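Long-range contact in sensor protein (Thermotoga maritima, PDB 3A0S), which is a sensor histidine kinase that probably transfers a phosphoryl group from ATP to a protein histidine, seen here as its PAS domain alone: residues G68-R80 with T84-D96. Residues are numbered along the deposited sequence; the frame is centred on the assembly and turned at random.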
ATOM      1  N   GLY A  68     -14.874  -3.789  -2.058  1.00 37.30           N
ATOM      2  CA  GLY A  68     -16.145  -3.889  -1.357  1.00 37.65           C
ATOM      3  C   GLY A  68     -17.246  -3.272  -2.194  1.00 37.69           C
ATOM      4  O   GLY A  68     -17.397  -3.603  -3.371  1.00 38.44           O
ATOM      5  N   GLU A  69     -17.979  -2.346  -1.585  1.00 37.62           N
ATOM      6  CA  GLU A  69     -19.142  -1.678  -2.175  1.00 37.35           C
ATOM      7  C   GLU A  69     -18.826  -0.331  -2.871  1.00 35.91           C
ATOM      8  O   GLU A  69     -19.732   0.319  -3.407  1.00 36.14           O
ATOM      9  CB  GLU A  69     -20.165  -1.444  -1.051  1.00 37.86           C
ATOM     10  CG  GLU A  69     -21.606  -1.193  -1.473  1.00 41.30           C
ATOM     11  CD  GLU A  69     -22.607  -1.776  -0.476  1.00 44.23           C
ATOM     12  OE1 GLU A  69     -22.167  -2.513   0.440  1.00 45.35           O
ATOM     13  OE2 GLU A  69     -23.831  -1.512  -0.608  1.00 45.97           O
ATOM     14  N   ARG A  70     -17.562   0.096  -2.860  1.00 34.23           N
ATOM     15  CA  ARG A  70     -17.220   1.441  -3.366  1.00 32.03           C
ATOM     16  C   ARG A  70     -16.047   1.466  -4.338  1.00 29.84           C
ATOM     17  O   ARG A  70     -15.276   0.502  -4.432  1.00 30.26           O
ATOM     18  CB  ARG A  70     -16.949   2.420  -2.210  1.00 32.47           C
ATOM     19  CG  ARG A  70     -18.051   2.513  -1.170  1.00 32.90           C
ATOM     20  CD  ARG A  70     -17.991   3.827  -0.386  1.00 34.59           C
ATOM     21  NE  ARG A  70     -16.739   4.033   0.356  1.00 35.73           N
ATOM     22  CZ  ARG A  70     -16.485   3.573   1.582  1.00 38.23           C
ATOM     23  NH1 ARG A  70     -17.379   2.835   2.235  1.00 39.89           N
ATOM     24  NH2 ARG A  70     -15.317   3.843   2.160  1.00 36.81           N
ATOM     25  N   TYR A  71     -15.921   2.586  -5.054  1.00 27.95           N
ATOM     26  CA  TYR A  71     -14.760   2.865  -5.886  1.00 26.01           C
ATOM     27  C   TYR A  71     -13.832   3.829  -5.154  1.00 24.55           C
ATOM     28  O   TYR A  71     -14.275   4.795  -4.516  1.00 23.94           O
ATOM     29  CB  TYR A  71     -15.166   3.454  -7.245  1.00 25.64           C
ATOM     30  CG  TYR A  71     -15.741   2.430  -8.206  1.00 26.25           C
ATOM     31  CD1 TYR A  71     -14.901   1.666  -8.997  1.00 24.64           C
ATOM     32  CD2 TYR A  71     -17.106   2.257  -8.326  1.00 26.57           C
ATOM     33  CE1 TYR A  71     -15.386   0.719  -9.883  1.00 28.47           C
ATOM     34  CE2 TYR A  71     -17.618   1.306  -9.210  1.00 26.84           C
ATOM     35  CZ  TYR A  71     -16.744   0.543  -9.984  1.00 26.75           C
ATOM     36  OH  TYR A  71     -17.212  -0.403 -10.885  1.00 28.13           O
ATOM     37  N   PHE A  72     -12.549   3.543  -5.303  1.00 25.13           N
ATOM     38  CA  PHE A  72     -11.473   4.295  -4.666  1.00 23.92           C
ATOM     39  C   PHE A  72     -10.405   4.758  -5.646  1.00 24.39           C
ATOM     40  O   PHE A  72     -10.141   4.079  -6.657  1.00 24.23           O
ATOM     41  CB  PHE A  72     -10.804   3.419  -3.594  1.00 24.88           C
ATOM     42  CG  PHE A  72     -11.704   3.069  -2.467  1.00 24.49           C
ATOM     43  CD1 PHE A  72     -11.821   3.913  -1.376  1.00 25.43           C
ATOM     44  CD2 PHE A  72     -12.468   1.894  -2.508  1.00 25.40           C
ATOM     45  CE1 PHE A  72     -12.674   3.611  -0.330  1.00 24.88           C
ATOM     46  CE2 PHE A  72     -13.342   1.590  -1.482  1.00 25.27           C
ATOM     47  CZ  PHE A  72     -13.442   2.422  -0.380  1.00 25.42           C
ATOM     48  N   ASN A  73      -9.769   5.885  -5.297  1.00 23.20           N
ATOM     49  CA  ASN A  73      -8.483   6.288  -5.859  1.00 23.44           C
ATOM     50  C   ASN A  73      -7.389   5.533  -5.086  1.00 23.19           C
ATOM     51  O   ASN A  73      -7.418   5.453  -3.862  1.00 22.62           O
ATOM     52  CB  ASN A  73      -8.203   7.761  -5.595  1.00 24.03           C
ATOM     53  CG  ASN A  73      -9.147   8.714  -6.287  1.00 25.77           C
ATOM     54  OD1 ASN A  73      -9.906   8.351  -7.179  1.00 27.30           O
ATOM     55  ND2 ASN A  73      -9.074   9.983  -5.873  1.00 25.79           N
ATOM     56  N   ILE A  74      -6.408   4.998  -5.788  1.00 23.07           N
ATOM     57  CA  ILE A  74      -5.250   4.408  -5.118  1.00 23.34           C
ATOM     58  C   ILE A  74      -3.968   4.959  -5.743  1.00 23.88           C
ATOM     59  O   ILE A  74      -3.781   4.895  -6.962  1.00 24.07           O
ATOM     60  CB  ILE A  74      -5.274   2.867  -5.158  1.00 22.77           C
ATOM     61  CG1 ILE A  74      -6.605   2.324  -4.618  1.00 24.51           C
ATOM     62  CG2 ILE A  74      -4.079   2.277  -4.391  1.00 22.72           C
ATOM     63  CD1 ILE A  74      -6.686   0.803  -4.519  1.00 25.58           C
ATOM     64  N   ARG A  75      -3.081   5.514  -4.916  1.00 23.07           N
ATOM     65  CA  ARG A  75      -1.791   5.979  -5.430  1.00 23.39           C
ATOM     66  C   ARG A  75      -0.720   5.072  -4.870  1.00 22.54           C
ATOM     67  O   ARG A  75      -0.766   4.685  -3.706  1.00 21.40           O
ATOM     68  CB  ARG A  75      -1.516   7.420  -4.984  0.50 22.96           C
ATOM     69  CG  ARG A  75      -0.174   8.006  -5.469  0.50 24.00           C
ATOM     70  CD  ARG A  75      -0.063   9.498  -5.138  0.50 26.05           C
ATOM     71  NE  ARG A  75      -0.076   9.743  -3.692  0.50 30.01           N
ATOM     72  CZ  ARG A  75      -0.765  10.713  -3.092  0.50 32.12           C
ATOM     73  NH1 ARG A  75      -1.510  11.553  -3.799  0.50 32.79           N
ATOM     74  NH2 ARG A  75      -0.701  10.857  -1.778  0.50 32.57           N
ATOM     75  N   PHE A  76       0.248   4.743  -5.716  1.00 20.76           N
ATOM     76  CA  PHE A  76       1.416   3.960  -5.336  1.00 20.46           C
ATOM     77  C   PHE A  76       2.648   4.803  -5.585  1.00 21.37           C
ATOM     78  O   PHE A  76       2.924   5.206  -6.732  1.00 21.86           O
ATOM     79  CB  PHE A  76       1.515   2.714  -6.209  1.00 20.48           C
ATOM     80  CG  PHE A  76       0.330   1.801  -6.141  1.00 19.64           C
ATOM     81  CD1 PHE A  76      -0.846   2.063  -6.843  1.00 20.76           C
ATOM     82  CD2 PHE A  76       0.416   0.643  -5.406  1.00 21.44           C
ATOM     83  CE1 PHE A  76      -1.916   1.164  -6.790  1.00 20.19           C
ATOM     84  CE2 PHE A  76      -0.633  -0.246  -5.340  1.00 19.88           C
ATOM     85  CZ  PHE A  76      -1.793  -0.009  -6.035  1.00 20.50           C
ATOM     86  N   SER A  77       3.411   5.042  -4.528  1.00 21.35           N
ATOM     87  CA  SER A  77       4.575   5.922  -4.623  1.00 22.11           C
ATOM     88  C   SER A  77       5.845   5.236  -4.123  1.00 21.46           C
ATOM     89  O   SER A  77       6.005   5.064  -2.924  1.00 21.58           O
ATOM     90  CB  SER A  77       4.342   7.152  -3.753  1.00 22.96           C
ATOM     91  OG  SER A  77       3.111   7.803  -4.083  1.00 28.14           O
ATOM     92  N   PRO A  78       6.785   4.921  -5.037  1.00 21.16           N
ATOM     93  CA  PRO A  78       8.078   4.364  -4.588  1.00 22.08           C
ATOM     94  C   PRO A  78       8.836   5.443  -3.820  1.00 21.09           C
ATOM     95  O   PRO A  78       8.689   6.639  -4.108  1.00 21.84           O
ATOM     96  CB  PRO A  78       8.784   3.998  -5.891  1.00 22.81           C
ATOM     97  CG  PRO A  78       8.153   4.873  -6.909  1.00 25.16           C
ATOM     98  CD  PRO A  78       6.754   5.156  -6.492  1.00 22.30           C
ATOM     99  N   PHE A  79       9.623   5.053  -2.825  1.00 20.89           N
ATOM    100  CA  PHE A  79      10.435   6.061  -2.127  1.00 20.73           C
ATOM    101  C   PHE A  79      11.826   5.520  -1.837  1.00 21.18           C
ATOM    102  O   PHE A  79      12.020   4.303  -1.835  1.00 20.19           O
ATOM    103  CB  PHE A  79       9.756   6.490  -0.823  1.00 22.66           C
ATOM    104  CG  PHE A  79       9.620   5.364   0.189  1.00 21.29           C
ATOM    105  CD1 PHE A  79       8.519   4.517   0.164  1.00 23.99           C
ATOM    106  CD2 PHE A  79      10.604   5.150   1.163  1.00 23.85           C
ATOM    107  CE1 PHE A  79       8.404   3.469   1.084  1.00 24.42           C
ATOM    108  CE2 PHE A  79      10.491   4.121   2.090  1.00 26.54           C
ATOM    109  CZ  PHE A  79       9.389   3.284   2.045  1.00 24.91           C
ATOM    110  N   ARG A  80      12.769   6.449  -1.655  1.00 20.90           N
ATOM    111  CA  ARG A  80      14.144   6.116  -1.278  1.00 21.89           C
ATOM    112  C   ARG A  80      14.431   6.547   0.146  1.00 23.19           C
ATOM    113  O   ARG A  80      13.834   7.489   0.655  1.00 24.20           O
ATOM    114  CB  ARG A  80      15.147   6.795  -2.219  1.00 22.20           C
ATOM    115  CG  ARG A  80      15.119   6.272  -3.639  1.00 22.29           C
ATOM    116  CD  ARG A  80      16.151   6.948  -4.548  1.00 22.60           C
ATOM    117  NE  ARG A  80      15.954   6.452  -5.912  1.00 22.35           N
ATOM    118  CZ  ARG A  80      16.552   5.380  -6.429  1.00 21.84           C
ATOM    119  NH1 ARG A  80      17.460   4.685  -5.759  1.00 20.27           N
ATOM    120  NH2 ARG A  80      16.234   5.018  -7.660  1.00 22.10           N
ATOM    121  N   THR A  84      20.770   6.472   2.595  1.00 24.94           N
ATOM    122  CA  THR A  84      21.442   5.437   1.810  1.00 23.49           C
ATOM    123  C   THR A  84      21.179   5.591   0.318  1.00 22.86           C
ATOM    124  O   THR A  84      21.872   4.971  -0.501  1.00 22.24           O
ATOM    125  CB  THR A  84      20.944   4.049   2.181  1.00 23.74           C
ATOM    126  OG1 THR A  84      19.578   3.948   1.797  1.00 21.51           O
ATOM    127  CG2 THR A  84      21.062   3.774   3.674  1.00 24.26           C
ATOM    128  N   GLN A  85      20.156   6.372  -0.030  1.00 21.54           N
ATOM    129  CA  GLN A  85      19.703   6.543  -1.433  1.00 21.34           C
ATOM    130  C   GLN A  85      19.107   5.275  -2.070  1.00 20.34           C
ATOM    131  O   GLN A  85      18.774   5.278  -3.268  1.00 19.76           O
ATOM    132  CB  GLN A  85      20.770   7.212  -2.322  1.00 22.34           C
ATOM    133  CG  GLN A  85      21.030   8.680  -1.953  1.00 25.75           C
ATOM    134  CD  GLN A  85      19.774   9.542  -2.015  1.00 31.29           C
ATOM    135  OE1 GLN A  85      19.012   9.495  -2.988  1.00 33.40           O
ATOM    136  NE2 GLN A  85      19.532  10.307  -0.955  1.00 34.40           N
ATOM    137  N   LEU A  86      18.886   4.230  -1.272  1.00 18.59           N
ATOM    138  CA  LEU A  86      18.299   3.013  -1.793  1.00 18.35           C
ATOM    139  C   LEU A  86      16.799   3.143  -1.918  1.00 18.36           C
ATOM    140  O   LEU A  86      16.144   3.756  -1.068  1.00 19.41           O
ATOM    141  CB  LEU A  86      18.596   1.820  -0.885  1.00 17.76           C
ATOM    142  CG  LEU A  86      20.063   1.463  -0.801  1.00 19.54           C
ATOM    143  CD1 LEU A  86      20.279   0.444   0.316  1.00 20.88           C
ATOM    144  CD2 LEU A  86      20.555   0.862  -2.141  1.00 21.58           C
ATOM    145  N   LEU A  87      16.251   2.550  -2.980  1.00 19.70           N
ATOM    146  CA  LEU A  87      14.807   2.351  -3.091  1.00 20.86           C
ATOM    147  C   LEU A  87      14.360   1.468  -1.954  1.00 22.70           C
ATOM    148  O   LEU A  87      14.819   0.323  -1.866  1.00 23.10           O
ATOM    149  CB  LEU A  87      14.461   1.705  -4.430  1.00 22.39           C
ATOM    150  CG  LEU A  87      14.240   2.716  -5.544  1.00 25.63           C
ATOM    151  CD1 LEU A  87      14.268   2.035  -6.933  1.00 27.13           C
ATOM    152  CD2 LEU A  87      12.931   3.491  -5.340  1.00 26.33           C
ATOM    153  N   GLU A  88      13.478   1.974  -1.086  1.00 22.79           N
ATOM    154  CA  GLU A  88      13.149   1.287   0.166  1.00 23.72           C
ATOM    155  C   GLU A  88      11.701   0.768   0.265  1.00 23.35           C
ATOM    156  O   GLU A  88      11.370   0.056   1.215  1.00 24.66           O
ATOM    157  CB  GLU A  88      13.587   2.048   1.416  0.50 23.06           C
ATOM    158  CG  GLU A  88      15.098   1.932   1.693  0.50 21.97           C
ATOM    159  CD  GLU A  88      15.553   0.516   2.060  0.50 21.35           C
ATOM    160  OE1 GLU A  88      14.725  -0.287   2.529  0.50 22.53           O
ATOM    161  OE2 GLU A  88      16.747   0.211   1.863  0.50 16.46           O
ATOM    162  N   GLY A  89      10.861   1.067  -0.717  1.00 22.37           N
ATOM    163  CA  GLY A  89       9.515   0.494  -0.689  1.00 21.74           C
ATOM    164  C   GLY A  89       8.542   1.360  -1.436  1.00 21.68           C
ATOM    165  O   GLY A  89       8.926   2.136  -2.297  1.00 21.04           O
ATOM    166  N   VAL A  90       7.258   1.174  -1.129  1.00 20.10           N
ATOM    167  CA  VAL A  90       6.161   1.834  -1.850  1.00 20.16           C
ATOM    168  C   VAL A  90       5.097   2.246  -0.817  1.00 20.31           C
ATOM    169  O   VAL A  90       4.680   1.420  -0.001  1.00 20.48           O
ATOM    170  CB  VAL A  90       5.548   0.866  -2.882  1.00 20.56           C
ATOM    171  CG1 VAL A  90       4.294   1.483  -3.517  1.00 20.91           C
ATOM    172  CG2 VAL A  90       6.565   0.463  -3.969  1.00 21.47           C
ATOM    173  N   ILE A  91       4.676   3.502  -0.872  1.00 18.79           N
ATOM    174  CA  ILE A  91       3.569   4.022  -0.065  1.00 19.61           C
ATOM    175  C   ILE A  91       2.293   3.924  -0.904  1.00 19.00           C
ATOM    176  O   ILE A  91       2.241   4.330  -2.073  1.00 19.25           O
ATOM    177  CB  ILE A  91       3.806   5.479   0.347  1.00 20.48           C
ATOM    178  CG1 ILE A  91       5.104   5.605   1.147  1.00 22.93           C
ATOM    179  CG2 ILE A  91       2.606   5.968   1.178  1.00 20.54           C
ATOM    180  CD1 ILE A  91       5.752   7.005   1.076  1.00 27.08           C
ATOM    181  N   ILE A  92       1.270   3.306  -0.309  1.00 18.17           N
ATOM    182  CA  ILE A  92      -0.027   3.155  -0.946  1.00 17.80           C
ATOM    183  C   ILE A  92      -1.045   4.017  -0.184  1.00 18.43           C
ATOM    184  O   ILE A  92      -1.197   3.890   1.030  1.00 18.67           O
ATOM    185  CB  ILE A  92      -0.443   1.674  -0.956  1.00 17.93           C
ATOM    186  CG1 ILE A  92       0.683   0.823  -1.563  1.00 19.09           C
ATOM    187  CG2 ILE A  92      -1.760   1.504  -1.719  1.00 19.45           C
ATOM    188  CD1 ILE A  92       0.387  -0.690  -1.409  1.00 20.54           C
ATOM    189  N   THR A  93      -1.710   4.910  -0.913  1.00 19.38           N
ATOM    190  CA  THR A  93      -2.677   5.839  -0.313  1.00 19.08           C
ATOM    191  C   THR A  93      -4.010   5.610  -0.997  1.00 19.00           C
ATOM    192  O   THR A  93      -4.083   5.717  -2.228  1.00 20.75           O
ATOM    193  CB  THR A  93      -2.245   7.330  -0.527  1.00 19.95           C
ATOM    194  OG1 THR A  93      -0.905   7.475  -0.074  1.00 21.57           O
ATOM    195  CG2 THR A  93      -3.146   8.291   0.301  1.00 19.99           C
ATOM    196  N   ILE A  94      -5.038   5.347  -0.194  1.00 18.73           N
ATOM    197  CA  ILE A  94      -6.375   4.977  -0.692  1.00 18.85           C
ATOM    198  C   ILE A  94      -7.370   6.034  -0.235  1.00 19.34           C
ATOM    199  O   ILE A  94      -7.471   6.340   0.969  1.00 19.48           O
ATOM    200  CB  ILE A  94      -6.809   3.578  -0.185  1.00 19.80           C
ATOM    201  CG1 ILE A  94      -5.766   2.563  -0.644  1.00 22.26           C
ATOM    202  CG2 ILE A  94      -8.203   3.224  -0.734  1.00 19.87           C
ATOM    203  CD1 ILE A  94      -5.948   1.194  -0.125  1.00 26.83           C
ATOM    204  N   ASP A  95      -8.093   6.589  -1.198  1.00 18.51           N
ATOM    205  CA  ASP A  95      -9.074   7.651  -0.923  1.00 18.91           C
ATOM    206  C   ASP A  95     -10.384   7.363  -1.622  1.00 20.42           C
ATOM    207  O   ASP A  95     -10.370   6.820  -2.714  1.00 21.26           O
ATOM    208  CB  ASP A  95      -8.619   9.008  -1.485  1.00 19.36           C
ATOM    209  CG  ASP A  95      -7.243   9.425  -1.003  1.00 20.23           C
ATOM    210  OD1 ASP A  95      -7.039   9.430   0.225  1.00 19.37           O
ATOM    211  OD2 ASP A  95      -6.394   9.740  -1.846  1.00 21.45           O
ATOM    212  N   ASP A  96     -11.492   7.759  -0.993  1.00 21.10           N
ATOM    213  CA  ASP A  96     -12.786   7.723  -1.686  1.00 22.01           C
ATOM    214  C   ASP A  96     -12.820   8.742  -2.825  1.00 22.18           C
ATOM    215  O   ASP A  96     -12.040   9.706  -2.890  1.00 22.48           O
ATOM    216  CB  ASP A  96     -13.952   7.955  -0.710  1.00 23.09           C
ATOM    217  CG  ASP A  96     -14.498   6.664  -0.162  1.00 25.85           C
ATOM    218  OD1 ASP A  96     -15.091   5.902  -0.948  1.00 28.39           O
ATOM    219  OD2 ASP A  96     -14.313   6.383   1.042  1.00 27.01           O
ATOM    220  OXT ASP A  96     -13.685   8.610  -3.715  1.00 23.66           O
TER
HETATM  221  O   HOH W   1       0.894   6.947  -2.079  1.00 19.51           O
HETATM  222  O   HOH W   2       0.336  10.417   1.144  1.00 43.60           O
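Backbone pairing joins Asn73, Arg75 and Ser77 to Asp95, Thr93 and Ile91, each pair exchanging two N-H···O bonds, with strand axes 156° apart as expected for a twisted antiparallel hairpin. Between Phe79 and Arg80 the register slips by one residue: Phe79 N still bonds Gly89 O, whereas Phe79 O receives Glu88 N (2.8 Å), which defines a beta bulge. Packing there is close: the Phe79 ring lies over Gly89, CE1 to Gly89 C 3.3 Å, while CD1 meets Ile91 CG1. Phe79 CG sits between backbone N and carbonyl carbon (chi1 64°), which swings the ring across the partner strand. A serine in its place would probably uncover the Gly89 backbone and leave Ile91 CG1 without its aromatic neighbour. Strands 70-80 and 87-95, the last two in the chain, form a hairpin within the antiparallel sheet of the PAS fold. On the face carrying Ile74, Phe76, Ile92 and Ile94, apolar contacts such as Ile74 CG2 to Ile92 CG2 (3.6 Å) continue into helices 19-25 and 44-56. The face carrying Ser77, Ile91 and Thr93 holds water 1, which donates to Ile91 O and lies 2.7 Å from Thr93 OG1. Charged groups mark both ends. Arg70 and Asp96 form a two-pronged salt bridge, Arg70 NE to Asp96 OD1 at 2.8 Å (163° at the hydrogen) and Arg70 NH2 to Asp96 OD2 at 3.0 Å; Met1 N also bonds OD2. At the turn, Arg80 NH1 donates to Gln85 O (2.9 Å) in the guanidinium plane, with Leu87 CG centred over one face.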